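Local coordinates for protein putative TetR-family transcriptional regulator (Syntrophomonas wolfei subsp. wolfei, PDB 3LWJ) that probably binds DNA through an N-terminal helix-turn-helix as a transcriptional regulator of the TetR family, with a larger all-helical domain that packs against a second subunit, at residues Ala157-Ala162 / Leu187-Thr192; Leu95-Phe100 / Lys165-Lys170; Glu87-Thr92 / Thr192-Leu197; Asn138-Ile143 / Val151-Ile156. All coordinates share one frame; numbering follows the deposited sequence.

Interaction 1: residues Ala157-Ala162 / Leu187-Thr192; sequences AHSILA and LSFHKT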
loop_
_atom_site.group_PDB
_atom_site.type_symbol
_atom_site.label_atom_id
_atom_site.label_comp_id
_atom_site.label_asym_id
_atom_site.label_seq_id
_atom_site.Cartn_x
_atom_site.Cartn_y
_atom_site.Cartn_z
ATOM N N ALA A 157 -11.366 -2.298 -7.778
ATOM C CA ALA A 157 -10.590 -3.506 -7.441
ATOM C C ALA A 157 -9.269 -3.088 -6.802
ATOM O O ALA A 157 -8.850 -3.632 -5.770
ATOM C CB ALA A 157 -10.378 -4.344 -8.699
ATOM N N HIS A 158 -8.649 -2.055 -7.376
ATOM C CA HIS A 158 -7.449 -1.481 -6.800
ATOM C C HIS A 158 -7.696 -0.904 -5.401
ATOM O O HIS A 158 -6.878 -1.099 -4.497
ATOM C CB HIS A 158 -6.853 -0.401 -7.719
ATOM C CG HIS A 158 -6.083 -0.949 -8.873
ATOM N ND1 HIS A 158 -6.666 -1.267 -10.081
ATOM C CD2 HIS A 158 -4.761 -1.208 -9.012
ATOM C CE1 HIS A 158 -5.734 -1.683 -10.921
ATOM N NE2 HIS A 158 -4.569 -1.669 -10.293
ATOM N N SER A 159 -8.841 -0.254 -5.176
ATOM C CA SER A 159 -9.110 0.274 -3.838
ATOM C C SER A 159 -9.293 -0.793 -2.792
ATOM O O SER A 159 -8.844 -0.611 -1.639
ATOM C CB SER A 159 -10.306 1.243 -3.848
ATOM O OG SER A 159 -11.565 0.601 -3.938
ATOM N N ILE A 160 -9.921 -1.914 -3.177
ATOM C CA ILE A 160 -10.088 -3.080 -2.280
ATOM C C ILE A 160 -8.728 -3.661 -1.932
ATOM O O ILE A 160 -8.372 -3.773 -0.760
ATOM C CB ILE A 160 -10.968 -4.170 -2.898
ATOM C CG1 ILE A 160 -12.379 -3.623 -3.183
ATOM C CG2 ILE A 160 -11.021 -5.369 -1.959
ATOM C CD1 ILE A 160 -13.242 -4.579 -4.094
ATOM N N LEU A 161 -7.926 -3.926 -2.957
ATOM C CA LEU A 161 -6.598 -4.443 -2.741
ATOM C C LEU A 161 -5.769 -3.496 -1.897
ATOM O O LEU A 161 -5.121 -3.929 -0.952
ATOM C CB LEU A 161 -5.863 -4.758 -4.049
ATOM C CG LEU A 161 -4.515 -5.501 -3.872
ATOM C CD1 LEU A 161 -4.644 -6.682 -2.940
ATOM C CD2 LEU A 161 -3.949 -5.951 -5.210
ATOM N N ALA A 162 -5.818 -2.205 -2.218
ATOM C CA ALA A 162 -4.989 -1.211 -1.514
ATOM C C ALA A 162 -5.283 -1.144 -0.022
ATOM O O ALA A 162 -4.356 -1.116 0.817
ATOM C CB ALA A 162 -5.114 0.189 -2.181
ATOM N N LEU A 187 -13.907 -3.643 6.937
ATOM C CA LEU A 187 -15.361 -3.831 6.749
ATOM C C LEU A 187 -16.105 -2.515 6.764
ATOM O O LEU A 187 -17.037 -2.307 6.007
ATOM C CB LEU A 187 -15.949 -4.736 7.841
ATOM C CG LEU A 187 -15.335 -6.125 7.962
ATOM C CD1 LEU A 187 -15.984 -6.885 9.176
ATOM C CD2 LEU A 187 -15.435 -6.866 6.663
ATOM N N SER A 188 -15.680 -1.616 7.628
ATOM C CA SER A 188 -16.320 -0.307 7.698
ATOM C C SER A 188 -16.140 0.426 6.400
ATOM O O SER A 188 -17.091 0.973 5.886
ATOM C CB SER A 188 -15.746 0.543 8.827
ATOM O OG SER A 188 -16.437 1.792 8.884
ATOM N N PHE A 189 -14.908 0.446 5.858
ATOM C CA PHE A 189 -14.705 1.116 4.581
ATOM C C PHE A 189 -15.592 0.550 3.444
ATOM O O PHE A 189 -16.170 1.319 2.608
ATOM C CB PHE A 189 -13.231 1.025 4.145
ATOM C CG PHE A 189 -13.056 1.202 2.665
ATOM C CD1 PHE A 189 -13.193 2.453 2.102
ATOM C CD2 PHE A 189 -12.846 0.117 1.826
ATOM C CE1 PHE A 189 -13.086 2.622 0.736
ATOM C CE2 PHE A 189 -12.686 0.293 0.452
ATOM C CZ PHE A 189 -12.818 1.530 -0.091
ATOM N N HIS A 190 -15.673 -0.778 3.344
ATOM C CA HIS A 190 -16.485 -1.399 2.266
ATOM C C HIS A 190 -17.975 -1.111 2.421
ATOM O O HIS A 190 -18.684 -0.898 1.422
ATOM C CB HIS A 190 -16.215 -2.893 2.146
ATOM C CG HIS A 190 -14.871 -3.194 1.577
ATOM N ND1 HIS A 190 -13.752 -3.354 2.367
ATOM C CD2 HIS A 190 -14.452 -3.322 0.303
ATOM C CE1 HIS A 190 -12.707 -3.590 1.599
ATOM N NE2 HIS A 190 -13.101 -3.574 0.343
ATOM N N LYS A 191 -18.434 -1.000 3.675
ATOM C CA LYS A 191 -19.805 -0.581 3.953
ATOM C C LYS A 191 -20.064 0.823 3.422
ATOM O O LYS A 191 -21.031 1.056 2.691
ATOM C CB LYS A 191 -20.142 -0.658 5.442
ATOM C CG LYS A 191 -21.533 -0.019 5.811
ATOM C CD LYS A 191 -21.611 0.497 7.284
ATOM C CE LYS A 191 -20.615 1.654 7.612
ATOM N NZ LYS A 191 -20.826 2.931 6.859
ATOM N N THR A 192 -19.201 1.751 3.794
ATOM C CA THR A 192 -19.333 3.126 3.306
ATOM C C THR A 192 -19.214 3.224 1.785
ATOM O O THR A 192 -19.934 4.002 1.144
ATOM C CB THR A 192 -18.299 4.035 3.928
ATOM O OG1 THR A 192 -18.465 4.034 5.352
ATOM C CG2 THR A 192 -18.449 5.448 3.436
#

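Interaction 2: residues Leu95-Phe100 / Lys165-Lys170; sequences LTMEVF and KFSLYK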
loop_
_atom_site.group_PDB
_atom_site.type_symbol
_atom_site.label_atom_id
_atom_site.label_comp_id
_atom_site.label_asym_id
_atom_site.label_seq_id
_atom_site.Cartn_x
_atom_site.Cartn_y
_atom_site.Cartn_z
ATOM N N LEU A 95 -13.482 -12.662 5.101
ATOM C CA LEU A 95 -12.814 -13.897 4.678
ATOM C C LEU A 95 -11.404 -13.667 4.227
ATOM O O LEU A 95 -10.518 -14.423 4.620
ATOM C CB LEU A 95 -13.522 -14.604 3.509
ATOM C CG LEU A 95 -14.659 -15.518 3.851
ATOM C CD1 LEU A 95 -15.210 -16.132 2.565
ATOM C CD2 LEU A 95 -14.219 -16.577 4.876
ATOM N N THR A 96 -11.186 -12.668 3.362
ATOM C CA THR A 96 -9.856 -12.439 2.834
ATOM C C THR A 96 -8.930 -12.094 3.978
ATOM O O THR A 96 -7.820 -12.612 4.055
ATOM C CB THR A 96 -9.808 -11.292 1.798
ATOM O OG1 THR A 96 -10.670 -11.596 0.704
ATOM C CG2 THR A 96 -8.391 -11.080 1.319
HETATM N N MSE A 97 -9.392 -11.219 4.863
HETATM C CA MSE A 97 -8.548 -10.747 5.979
HETATM C C MSE A 97 -8.204 -11.972 6.874
HETATM O O MSE A 97 -7.086 -12.074 7.423
HETATM C CB MSE A 97 -9.215 -9.609 6.813
HETATM C CG MSE A 97 -9.209 -8.059 6.262
HETATM SE SE MSE A 97 -7.917 -7.813 4.821
HETATM C CE MSE A 97 -6.441 -7.032 5.823
ATOM N N GLU A 98 -9.130 -12.920 7.007
ATOM C CA GLU A 98 -8.834 -14.140 7.794
ATOM C C GLU A 98 -7.804 -15.049 7.099
ATOM O O GLU A 98 -6.994 -15.682 7.769
ATOM C CB GLU A 98 -10.094 -14.964 8.120
ATOM C CG GLU A 98 -11.197 -14.260 8.962
ATOM C CD GLU A 98 -10.914 -14.130 10.473
ATOM O OE1 GLU A 98 -9.840 -14.603 10.957
ATOM O OE2 GLU A 98 -11.795 -13.547 11.176
ATOM N N VAL A 99 -7.808 -15.128 5.767
ATOM C CA VAL A 99 -6.776 -15.915 5.077
ATOM C C VAL A 99 -5.409 -15.265 5.356
ATOM O O VAL A 99 -4.442 -15.956 5.671
ATOM C CB VAL A 99 -7.053 -16.048 3.550
ATOM C CG1 VAL A 99 -5.936 -16.762 2.857
ATOM C CG2 VAL A 99 -8.369 -16.766 3.289
ATOM N N PHE A 100 -5.341 -13.932 5.275
ATOM C CA PHE A 100 -4.104 -13.237 5.611
ATOM C C PHE A 100 -3.621 -13.691 7.003
ATOM O O PHE A 100 -2.469 -14.079 7.142
ATOM C CB PHE A 100 -4.269 -11.708 5.610
ATOM C CG PHE A 100 -4.469 -11.084 4.258
ATOM C CD1 PHE A 100 -4.027 -11.666 3.118
ATOM C CD2 PHE A 100 -5.052 -9.841 4.165
ATOM C CE1 PHE A 100 -4.186 -11.050 1.878
ATOM C CE2 PHE A 100 -5.214 -9.231 2.947
ATOM C CZ PHE A 100 -4.774 -9.858 1.793
ATOM N N LYS A 165 -4.052 -4.274 1.618
ATOM C CA LYS A 165 -2.607 -4.286 1.756
ATOM C C LYS A 165 -2.166 -3.355 2.894
ATOM O O LYS A 165 -1.264 -3.657 3.674
ATOM C CB LYS A 165 -1.942 -3.695 0.500
ATOM C CG LYS A 165 -1.498 -4.548 -0.599
ATOM C CD LYS A 165 -0.949 -3.627 -1.749
ATOM C CE LYS A 165 0.547 -3.321 -1.602
ATOM N NZ LYS A 165 1.441 -4.498 -2.009
ATOM N N PHE A 166 -2.695 -2.153 2.885
ATOM C CA PHE A 166 -2.278 -1.116 3.850
ATOM C C PHE A 166 -2.661 -1.478 5.290
ATOM O O PHE A 166 -1.867 -1.319 6.189
ATOM C CB PHE A 166 -2.889 0.232 3.530
ATOM C CG PHE A 166 -2.327 1.381 4.373
ATOM C CD1 PHE A 166 -0.973 1.487 4.603
ATOM C CD2 PHE A 166 -3.155 2.359 4.874
ATOM C CE1 PHE A 166 -0.425 2.536 5.332
ATOM C CE2 PHE A 166 -2.628 3.422 5.615
ATOM C CZ PHE A 166 -1.246 3.505 5.838
ATOM N N SER A 167 -3.870 -1.979 5.488
ATOM C CA SER A 167 -4.299 -2.370 6.847
ATOM C C SER A 167 -3.540 -3.644 7.317
ATOM O O SER A 167 -3.233 -3.776 8.505
ATOM C CB SER A 167 -5.818 -2.564 6.850
ATOM O OG SER A 167 -6.120 -3.800 6.224
ATOM N N LEU A 168 -3.239 -4.595 6.410
ATOM C CA LEU A 168 -2.390 -5.756 6.753
ATOM C C LEU A 168 -1.021 -5.268 7.249
ATOM O O LEU A 168 -0.509 -5.695 8.265
ATOM C CB LEU A 168 -2.171 -6.657 5.516
ATOM C CG LEU A 168 -1.385 -7.968 5.696
ATOM C CD1 LEU A 168 -1.963 -8.816 6.878
ATOM C CD2 LEU A 168 -1.344 -8.756 4.320
ATOM N N TYR A 169 -0.420 -4.354 6.497
ATOM C CA TYR A 169 0.889 -3.825 6.848
ATOM C C TYR A 169 0.879 -3.174 8.237
ATOM O O TYR A 169 1.779 -3.401 9.040
ATOM C CB TYR A 169 1.368 -2.859 5.761
ATOM C CG TYR A 169 2.369 -1.795 6.169
ATOM C CD1 TYR A 169 3.733 -2.028 6.132
ATOM C CD2 TYR A 169 1.942 -0.525 6.536
ATOM C CE1 TYR A 169 4.646 -1.014 6.480
ATOM C CE2 TYR A 169 2.846 0.497 6.860
ATOM C CZ TYR A 169 4.194 0.242 6.843
ATOM O OH TYR A 169 5.086 1.269 7.161
ATOM N N LYS A 170 -0.151 -2.403 8.541
ATOM C CA LYS A 170 -0.243 -1.759 9.856
ATOM C C LYS A 170 -0.442 -2.747 11.002
ATOM O O LYS A 170 -0.030 -2.471 12.147
ATOM C CB LYS A 170 -1.339 -0.690 9.891
ATOM C CG LYS A 170 -1.056 0.506 8.990
ATOM C CD LYS A 170 -2.024 1.745 9.218
ATOM C CE LYS A 170 -1.984 2.361 10.627
ATOM N NZ LYS A 170 -2.250 3.845 10.662
#

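Interaction 3: residues Glu87-Thr92 / Thr192-Leu197; sequences ERFIET and TLAVGL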
loop_
_atom_site.group_PDB
_atom_site.type_symbol
_atom_site.label_atom_id
_atom_site.label_comp_id
_atom_site.label_asym_id
_atom_site.label_seq_id
_atom_site.Cartn_x
_atom_site.Cartn_y
_atom_site.Cartn_z
ATOM N N GLU A 87 -24.264 -8.904 0.798
ATOM C CA GLU A 87 -23.734 -9.737 1.867
ATOM C C GLU A 87 -22.381 -10.270 1.469
ATOM O O GLU A 87 -21.435 -10.247 2.275
ATOM C CB GLU A 87 -24.669 -10.897 2.190
ATOM C CG GLU A 87 -24.320 -11.593 3.483
ATOM C CD GLU A 87 -24.784 -10.843 4.725
ATOM O OE1 GLU A 87 -25.785 -10.110 4.679
ATOM O OE2 GLU A 87 -24.148 -11.007 5.768
ATOM N N ARG A 88 -22.274 -10.737 0.227
ATOM C CA ARG A 88 -20.990 -11.196 -0.311
ATOM C C ARG A 88 -19.897 -10.100 -0.287
ATOM O O ARG A 88 -18.734 -10.360 0.054
ATOM C CB ARG A 88 -21.160 -11.657 -1.757
ATOM C CG ARG A 88 -21.986 -12.921 -1.993
ATOM C CD ARG A 88 -21.992 -13.237 -3.469
ATOM N NE ARG A 88 -22.646 -14.511 -3.781
ATOM C CZ ARG A 88 -22.554 -15.124 -4.954
ATOM N NH1 ARG A 88 -21.838 -14.601 -5.944
ATOM N NH2 ARG A 88 -23.187 -16.266 -5.139
ATOM N N PHE A 89 -20.286 -8.882 -0.666
ATOM C CA PHE A 89 -19.361 -7.756 -0.787
ATOM C C PHE A 89 -18.639 -7.508 0.521
ATOM O O PHE A 89 -17.417 -7.373 0.551
ATOM C CB PHE A 89 -20.133 -6.499 -1.217
ATOM C CG PHE A 89 -19.266 -5.334 -1.564
ATOM C CD1 PHE A 89 -18.437 -5.382 -2.670
ATOM C CD2 PHE A 89 -19.274 -4.187 -0.777
ATOM C CE1 PHE A 89 -17.628 -4.327 -2.986
ATOM C CE2 PHE A 89 -18.468 -3.109 -1.109
ATOM C CZ PHE A 89 -17.643 -3.184 -2.214
ATOM N N ILE A 90 -19.397 -7.480 1.601
ATOM C CA ILE A 90 -18.823 -7.289 2.917
ATOM C C ILE A 90 -18.085 -8.506 3.399
ATOM O O ILE A 90 -16.906 -8.410 3.770
ATOM C CB ILE A 90 -19.865 -6.949 3.968
ATOM C CG1 ILE A 90 -20.655 -5.717 3.534
ATOM C CG2 ILE A 90 -19.183 -6.711 5.260
ATOM C CD1 ILE A 90 -19.784 -4.519 3.097
ATOM N N GLU A 91 -18.778 -9.643 3.459
ATOM C CA GLU A 91 -18.206 -10.802 4.133
ATOM C C GLU A 91 -16.991 -11.340 3.433
ATOM O O GLU A 91 -16.130 -11.929 4.101
ATOM C CB GLU A 91 -19.198 -11.962 4.269
ATOM C CG GLU A 91 -20.009 -11.963 5.497
ATOM C CD GLU A 91 -19.230 -11.742 6.776
ATOM O OE1 GLU A 91 -18.312 -12.527 7.125
ATOM O OE2 GLU A 91 -19.597 -10.765 7.447
ATOM N N THR A 92 -16.915 -11.198 2.103
ATOM C CA THR A 92 -15.715 -11.677 1.415
ATOM C C THR A 92 -14.447 -10.918 1.896
ATOM O O THR A 92 -13.364 -11.467 1.881
ATOM C CB THR A 92 -15.801 -11.640 -0.117
ATOM O OG1 THR A 92 -16.272 -10.353 -0.586
ATOM C CG2 THR A 92 -16.739 -12.764 -0.625
ATOM N N THR A 192 -19.201 1.751 3.794
ATOM C CA THR A 192 -19.333 3.126 3.306
ATOM C C THR A 192 -19.214 3.224 1.785
ATOM O O THR A 192 -19.934 4.002 1.144
ATOM C CB THR A 192 -18.299 4.035 3.928
ATOM O OG1 THR A 192 -18.465 4.034 5.352
ATOM C CG2 THR A 192 -18.449 5.448 3.436
ATOM N N LEU A 193 -18.295 2.466 1.205
ATOM C CA LEU A 193 -18.144 2.437 -0.264
ATOM C C LEU A 193 -19.435 2.005 -0.964
ATOM O O LEU A 193 -19.835 2.576 -2.013
ATOM C CB LEU A 193 -16.969 1.510 -0.677
ATOM C CG LEU A 193 -16.771 1.115 -2.143
ATOM C CD1 LEU A 193 -16.627 2.377 -2.952
ATOM C CD2 LEU A 193 -15.534 0.117 -2.354
ATOM N N ALA A 194 -20.064 0.990 -0.384
ATOM C CA ALA A 194 -21.340 0.440 -0.835
ATOM C C ALA A 194 -22.494 1.447 -0.767
ATOM O O ALA A 194 -23.207 1.667 -1.757
ATOM C CB ALA A 194 -21.678 -0.795 0.005
ATOM N N VAL A 195 -22.687 2.045 0.412
ATOM C CA VAL A 195 -23.799 2.990 0.610
ATOM C C VAL A 195 -23.510 4.392 0.046
ATOM O O VAL A 195 -24.432 5.134 -0.208
ATOM C CB VAL A 195 -24.261 3.078 2.102
ATOM C CG1 VAL A 195 -24.692 1.741 2.562
ATOM C CG2 VAL A 195 -23.153 3.622 3.022
ATOM N N GLY A 196 -22.234 4.729 -0.125
ATOM C CA GLY A 196 -21.821 6.015 -0.612
ATOM C C GLY A 196 -21.603 7.051 0.460
ATOM O O GLY A 196 -22.377 7.140 1.431
ATOM N N LEU A 197 -20.555 7.850 0.278
ATOM C CA LEU A 197 -20.150 8.796 1.282
ATOM C C LEU A 197 -21.104 9.982 1.323
ATOM O O LEU A 197 -21.331 10.571 2.388
ATOM C CB LEU A 197 -18.722 9.287 1.007
ATOM C CG LEU A 197 -18.085 10.185 2.063
ATOM C CD1 LEU A 197 -18.054 9.452 3.400
ATOM C CD2 LEU A 197 -16.683 10.662 1.656
#

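Interaction 4: residues Asn138-Ile143 / Val151-Ile156; sequences NIEYGI and VPVSPI. With EDO (1,2-ethanediol), chain B.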
loop_
_atom_site.group_PDB
_atom_site.type_symbol
_atom_site.label_atom_id
_atom_site.label_comp_id
_atom_site.label_asym_id
_atom_site.label_seq_id
_atom_site.Cartn_x
_atom_site.Cartn_y
_atom_site.Cartn_z
ATOM N N ASN A 138 -15.980 -10.182 -9.983
ATOM C CA ASN A 138 -17.070 -10.116 -9.006
ATOM C C ASN A 138 -17.785 -8.784 -8.997
ATOM O O ASN A 138 -18.999 -8.764 -8.846
ATOM C CB ASN A 138 -16.584 -10.442 -7.604
ATOM C CG ASN A 138 -15.861 -11.797 -7.529
ATOM O OD1 ASN A 138 -14.891 -11.949 -6.788
ATOM N ND2 ASN A 138 -16.325 -12.766 -8.300
ATOM N N ILE A 139 -17.051 -7.674 -9.185
ATOM C CA ILE A 139 -17.703 -6.370 -9.313
ATOM C C ILE A 139 -18.551 -6.313 -10.600
ATOM O O ILE A 139 -19.662 -5.802 -10.597
ATOM C CB ILE A 139 -16.693 -5.226 -9.302
ATOM C CG1 ILE A 139 -16.079 -5.110 -7.890
ATOM C CG2 ILE A 139 -17.382 -3.926 -9.692
ATOM C CD1 ILE A 139 -14.671 -4.582 -7.857
ATOM N N GLU A 140 -18.012 -6.855 -11.684
ATOM C CA GLU A 140 -18.702 -6.876 -12.963
ATOM C C GLU A 140 -20.046 -7.589 -12.857
ATOM O O GLU A 140 -21.087 -7.060 -13.295
ATOM C CB GLU A 140 -17.820 -7.521 -14.018
ATOM C CG GLU A 140 -16.656 -6.659 -14.437
ATOM C CD GLU A 140 -15.753 -7.403 -15.393
ATOM O OE1 GLU A 140 -16.323 -8.121 -16.227
ATOM O OE2 GLU A 140 -14.503 -7.323 -15.306
ATOM N N TYR A 141 -20.019 -8.764 -12.232
ATOM C CA TYR A 141 -21.225 -9.533 -11.981
ATOM C C TYR A 141 -22.267 -8.675 -11.254
ATOM O O TYR A 141 -23.430 -8.627 -11.658
ATOM C CB TYR A 141 -20.888 -10.812 -11.200
ATOM C CG TYR A 141 -22.041 -11.766 -11.036
ATOM C CD1 TYR A 141 -22.455 -12.577 -12.089
ATOM C CD2 TYR A 141 -22.707 -11.869 -9.817
ATOM C CE1 TYR A 141 -23.538 -13.475 -11.932
ATOM C CE2 TYR A 141 -23.764 -12.753 -9.644
ATOM C CZ TYR A 141 -24.183 -13.543 -10.705
ATOM O OH TYR A 141 -25.232 -14.388 -10.513
ATOM N N GLY A 142 -21.846 -7.959 -10.215
ATOM C CA GLY A 142 -22.778 -7.113 -9.460
ATOM C C GLY A 142 -23.382 -5.968 -10.265
ATOM O O GLY A 142 -24.515 -5.529 -9.975
ATOM N N ILE A 143 -22.616 -5.467 -11.247
ATOM C CA ILE A 143 -23.063 -4.389 -12.138
ATOM C C ILE A 143 -24.123 -4.942 -13.046
ATOM O O ILE A 143 -25.181 -4.346 -13.198
ATOM C CB ILE A 143 -21.907 -3.805 -13.010
ATOM C CG1 ILE A 143 -20.911 -3.072 -12.125
ATOM C CG2 ILE A 143 -22.439 -2.837 -14.073
ATOM C CD1 ILE A 143 -19.647 -2.675 -12.840
ATOM N N VAL A 151 -19.848 1.634 -12.959
ATOM C CA VAL A 151 -18.708 2.539 -12.888
ATOM C C VAL A 151 -17.462 1.793 -13.347
ATOM O O VAL A 151 -17.460 0.570 -13.398
ATOM C CB VAL A 151 -18.520 3.055 -11.440
ATOM C CG1 VAL A 151 -19.726 3.932 -11.052
ATOM C CG2 VAL A 151 -18.301 1.880 -10.455
ATOM N N PRO A 152 -16.383 2.526 -13.654
ATOM C CA PRO A 152 -15.160 1.811 -13.986
ATOM C C PRO A 152 -14.731 0.859 -12.869
ATOM O O PRO A 152 -14.673 1.253 -11.721
ATOM C CB PRO A 152 -14.162 2.955 -14.201
ATOM C CG PRO A 152 -15.020 4.058 -14.761
ATOM C CD PRO A 152 -16.195 3.984 -13.792
ATOM N N VAL A 153 -14.398 -0.372 -13.230
ATOM C CA VAL A 153 -14.210 -1.454 -12.257
ATOM C C VAL A 153 -12.801 -1.473 -11.692
ATOM O O VAL A 153 -12.616 -1.698 -10.507
ATOM C CB VAL A 153 -14.478 -2.825 -12.925
ATOM C CG1 VAL A 153 -14.177 -3.981 -11.969
ATOM C CG2 VAL A 153 -15.900 -2.889 -13.392
ATOM N N SER A 154 -11.794 -1.252 -12.526
ATOM C CA SER A 154 -10.411 -1.362 -12.084
ATOM C C SER A 154 -10.064 -0.472 -10.881
ATOM O O SER A 154 -9.427 -0.950 -9.954
ATOM C CB SER A 154 -9.437 -1.104 -13.232
ATOM O OG SER A 154 -8.126 -1.136 -12.730
ATOM N N PRO A 155 -10.509 0.798 -10.863
ATOM C CA PRO A 155 -10.294 1.606 -9.637
ATOM C C PRO A 155 -10.905 1.006 -8.372
ATOM O O PRO A 155 -10.326 1.112 -7.266
ATOM C CB PRO A 155 -10.982 2.934 -9.952
ATOM C CG PRO A 155 -11.083 2.988 -11.518
ATOM C CD PRO A 155 -11.247 1.539 -11.903
ATOM N N ILE A 156 -12.067 0.383 -8.493
ATOM C CA ILE A 156 -12.656 -0.273 -7.322
ATOM C C ILE A 156 -11.849 -1.487 -6.854
ATOM O O ILE A 156 -11.626 -1.657 -5.651
ATOM C CB ILE A 156 -14.132 -0.669 -7.517
ATOM C CG1 ILE A 156 -14.984 0.527 -8.017
ATOM C CG2 ILE A 156 -14.699 -1.200 -6.214
ATOM C CD1 ILE A 156 -14.759 1.814 -7.318
HETATM C C1 EDO B . -14.379 -9.169 -5.251
HETATM O O1 EDO B . -14.576 -10.464 -4.624
HETATM C C2 EDO B . -14.661 -7.886 -4.462
HETATM O O2 EDO B . -16.031 -7.699 -4.058
#

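Interaction 1: residues Ala157-Ala162 / Leu187-Thr192
Ile-160 and His-190 mark the nearest backbone approach of two helical segments, their CA atoms 8.0 Å apart, where helix 153-173 passes helix 179-195. At that separation the gap is bridged by side chains alone. The imidazole points its NE2 corner into the fork of the isoleucine: Ile-160 CG2 and His-190 NE2 are 3.6 Å apart, and Ile-160 CG1 is equally close to that nitrogen. The branch sits at the ring edge, near its plane. With ND1 donating to the Val-186 carbonyl one turn back, the ring is held in rotation and its proton is probably on ND1, which would leave NE2 buried among carbons without a polar partner in the model. Phe-189 lies against one face, its CD2 3.6 Å above the imidazole plane, over the centre. The phenyl swings out with CG anti to the backbone N (chi1 158°), and its CZ comes within 4.2 Å of Ser-159 OG, edge on. That hydroxyl is turned back to its own helix, bonded to Ile-156 O. Ser-159 and Phe-189 also pack on Phe-189 and Ser-159 of the second subunit, respectively. Two neighbouring helices near the C-terminus, meeting their copies in this reciprocal way, are what the four-helix dimer interface of TetR-family regulators is built from.

Interaction 2: residues Leu95-Phe100 / Lys165-Lys170
Phe-100 and Leu-168 meet in the helical core of the TetR-type C-terminal domain, where helix 85-102 crosses helix 153-173 at -39° with the segment axes 11.5 Å apart. Leu-168 CD2 lies over the phenyl face, 3.9 Å from the Phe-100 ring centroid and 13° off its normal, a CH-pi contact. Thr-96 O lies over the opposite face, offset toward the rim. Beside it, the selenomethionine Met-97 bends at chi2 and chi3, which brings its CE 3.3 Å from Ser-167 OG and also into the plane of the Phe-100 ring, at its edge. The serine hydroxyl is satisfied by Ile-163 O. Swapping Phe-100 for an alanine would probably strip Leu-168 CD2 of its aromatic bed and leave Met-97 CE freer to move. Around the pair, helix 104-113 packs on Leu-168 through Ser-107, Tyr-110 and Ser-111, while Met-182 of helix 179-195 covers Met-97 and Ser-167.

Interaction 3: residues Glu87-Thr92 / Thr192-Leu197
Phe-89 is the residue through which helical segment 87-92 touches segment 192-197. One position before it, Arg-88 heads elsewhere, its guanidinium making a cation-pi contact with Tyr-79 and its NE bonding Glu-82 O. Phe-89 then turns to the end of helix 179-195. Because CG is anti to the backbone N (chi1 -172°), the ring reaches straight across, and its CZ meets Leu-193 CD2 at 3.9 Å, the methyl lying at the ring edge in its plane. The next ring atom round, Phe-89 CE2, is 4.1 Å from Ala-194 CB. Phe-148 adds an edge-to-face ring contact, and Leu-197 of the second subunit packs on the same phenyl. Ile-90 leans on Leu-187 and His-190 instead. At Thr-92 the hydroxyl folds back onto its own helix, giving a short 2.5 Å bond from Thr-92 OG1 to Arg-88 O; that oxygen also takes Thr-92 N, the two donors arriving from opposite faces of its plane. On the other segment the helix stops at Gly-196, whose positive phi (90°) suits a residue without a side chain. The carbonyls of Val-195 and Gly-196 accept from Lys-149 NZ of the second subunit. Between the segments themselves the contact is carbon on carbon, and Phe-89 is held against Leu-193 and Ala-194 by shape and burial.

Interaction 4: residues Asn138-Ile143 / Val151-Ile156
Val-153, at the start of helix 153-173, packs against the end of helix 118-144, the two helices being joined by a short connection in the TetR-type C-terminal domain. Its two methyls divide the work. CG1 presses on Ile-139, 3.9 Å from Ile-139 CB, while Val-153 CG2 sits 3.8 Å from Ile-143 CD1 and also meets the CG methylene of Glu-140. One turn further, Ile-139 CD1 reaches Ile-156 CG2 at 3.8 Å, and Ile-143 CD1 brushes the Val-151 carbonyl. In the next shell, Arg-137 takes the Glu-140 carboxylate in a salt bridge, and Phe-148 and Asn-150 of the loop flank Ile-143. Beyond them lies the second subunit, whose Lys-191, Ser-188 and Thr-192 pack on Val-151, Pro-152 and Ile-156. Asn-138 takes no part in this packing; its amide holds an ethanediol, probably from the crystallisation liquor. Putting an alanine here removes the amide, and the glycol would probably lose a hydrogen-bonding partner and be set free to shift. With Asn-138 CG beside the backbone N (chi1 -54°), OD1 accepts from ethanediol O1 at 2.6 Å.

In the fold
Interactions 1, 2 and 3 are buried; interaction 4, where helix 118-144 gives way to helix 153-173, is only partly so. Helix 153-173 serves interactions 4, 1 and 2 in order along its length, helix 179-195 serves 1 and 3, and helix 85-102 serves 2 and 3. Interactions 1 and 3 lie close, centres 8 Å apart; they share Thr-192, and they also touch where His-190 O comes 3.4 Å from Phe-89 CE2. Ile-139 of interaction 4 touches Ile-160 of interaction 1, whereas interactions 2 and 4 do not meet. Chemistry shifts accordingly: aliphatic in 4, aromatic with aliphatic in 2 and 3, and a buried imidazole in 1. All four also touch the second subunit.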